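Local atomic coordinates of SidF, inhibitor of growth family, member 3 (Legionella pneumophila subsp. pneumophila, PDB entry 4FYE), a protein that acts as a phosphoinositide phosphatase, probably removing the 3-phosphate of phosphatidylinositol 3,4,5-trisphosphate. Residues A[423-428]-A[432-437]. The protein carries 1 engineered substitution. Sequence-based numbering, arbitrary orientation.
Sequences RQVGAL and SDNSVT
The long loop that joins strand 402-416 to helix 438-458 folds back on itself here, near the protein surface, and the side chain of Asn434 bridges its two limbs by reaching Val425. The amide of Asn434 bonds to both the backbone N-H and the backbone C=O of Val425. Asn434 ND2 donates to Val425 O at 2.8 Å. This bond is nearly straight, with an N-H...O angle of 165°. It meets a lone pair of the carbonyl and runs close to the amide plane of Asn434. In return Val425 N donates to Asn434 OD1 at 3.0 Å. That bond is more bent, and the donor is tilted a little from the carbonyl plane. The two bonds together fix the rotation of the Asn434 amide. Asn434 CG sits beside its own backbone N (chi1 -57°), which sends the amide out to the other limb. Gln424 lies over one face of this amide. The two amide planes are only 14° apart and stacked, with Gln424 CD 3.6 Å from Asn434 CG. Gln424 also touches Trp618 and His619, and the guanidinium of Arg423 bonds to the carbonyls of Asn420 and His619, so this limb is tied to residues 618-619. Val425 adds a small van der Waals contact: CG2 rests 4.0 Å from Ser432 CB, and CG1 lies 3.8 Å from the carbonyl oxygen Ser432 O. Just before Asn434, Asp433 makes an Asx turn: its OD1 accepts a weak bond from Ser435 N. Ser435 OG donates to the same Asp433 OD1 at 2.8 Å, on the syn side but well out of the carboxylate plane.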
# COMPACT_ATOMS: atom_id res chain seq x y z
N ARG A 423 10.74 -14.30 9.76
CA ARG A 423 9.69 -13.62 10.54
C ARG A 423 9.65 -13.99 12.03
O ARG A 423 9.23 -13.19 12.86
CB ARG A 423 8.28 -13.83 9.86
CG ARG A 423 7.57 -15.15 10.25
CD ARG A 423 6.39 -15.54 9.35
NE ARG A 423 7.13 -16.19 8.34
CZ ARG A 423 7.21 -17.48 8.08
NH1 ARG A 423 6.42 -18.46 8.61
NH2 ARG A 423 8.08 -17.72 7.14
N GLN A 424 10.08 -15.20 12.38
CA GLN A 424 10.00 -15.65 13.79
C GLN A 424 10.87 -16.84 13.97
O GLN A 424 10.44 -17.98 13.93
CB GLN A 424 8.58 -15.99 14.25
CG GLN A 424 8.47 -16.13 15.82
CD GLN A 424 8.46 -14.75 16.51
OE1 GLN A 424 8.64 -13.74 15.85
NE2 GLN A 424 8.27 -14.71 17.82
N VAL A 425 12.13 -16.54 14.15
CA VAL A 425 13.23 -17.51 14.23
C VAL A 425 13.20 -18.20 15.63
O VAL A 425 12.67 -17.65 16.60
CB VAL A 425 14.42 -16.56 14.05
CG1 VAL A 425 15.35 -16.39 15.30
CG2 VAL A 425 14.96 -16.61 12.64
N GLY A 426 13.73 -19.42 15.74
CA GLY A 426 13.69 -20.17 17.00
C GLY A 426 14.49 -19.53 18.16
O GLY A 426 15.14 -18.49 17.96
N ALA A 427 14.43 -20.14 19.35
CA ALA A 427 15.22 -19.65 20.47
C ALA A 427 16.68 -19.65 20.04
O ALA A 427 17.18 -20.64 19.45
CB ALA A 427 15.05 -20.53 21.73
N LEU A 428 17.34 -18.52 20.29
CA LEU A 428 18.81 -18.48 20.28
C LEU A 428 19.40 -18.42 18.88
O LEU A 428 20.60 -18.38 18.69
CB LEU A 428 19.41 -19.68 21.06
CG LEU A 428 19.12 -19.76 22.59
CD1 LEU A 428 19.80 -20.99 23.23
CD2 LEU A 428 19.46 -18.48 23.38
N SER A 432 18.20 -13.51 13.53
CA SER A 432 17.22 -12.44 13.59
C SER A 432 16.87 -12.26 15.05
O SER A 432 17.17 -13.12 15.87
CB SER A 432 15.99 -12.79 12.71
OG SER A 432 15.01 -11.79 12.74
N ASP A 433 16.26 -11.14 15.38
CA ASP A 433 15.97 -10.82 16.74
C ASP A 433 14.45 -10.55 16.69
O ASP A 433 14.03 -9.51 16.23
CB ASP A 433 16.79 -9.59 17.09
CG ASP A 433 16.49 -9.05 18.49
OD1 ASP A 433 15.73 -9.66 19.29
OD2 ASP A 433 17.07 -8.00 18.82
N ASN A 434 13.65 -11.51 17.13
CA ASN A 434 12.19 -11.43 17.16
C ASN A 434 11.64 -10.32 18.06
O ASN A 434 10.51 -9.89 17.86
CB ASN A 434 11.56 -12.73 17.68
CG ASN A 434 11.94 -13.99 16.87
OD1 ASN A 434 12.35 -13.94 15.71
ND2 ASN A 434 11.78 -15.16 17.52
N SER A 435 12.44 -9.85 19.02
CA SER A 435 11.98 -8.95 20.07
C SER A 435 11.96 -7.44 19.76
O SER A 435 11.39 -6.67 20.55
CB SER A 435 12.82 -9.15 21.33
OG SER A 435 14.03 -8.42 21.20
N VAL A 436 12.60 -7.03 18.67
CA VAL A 436 12.63 -5.64 18.24
C VAL A 436 11.23 -4.96 18.19
O VAL A 436 11.13 -3.79 18.49
CB VAL A 436 13.24 -5.51 16.83
CG1 VAL A 436 13.13 -4.05 16.35
CG2 VAL A 436 14.69 -5.95 16.84
N THR A 437 10.18 -5.68 17.79
CA THR A 437 8.87 -5.12 17.47
C THR A 437 7.88 -5.53 18.56
O THR A 437 6.69 -5.12 18.50
CB THR A 437 8.30 -5.71 16.14
OG1 THR A 437 8.26 -7.16 16.27
CG2 THR A 437 9.12 -5.30 14.92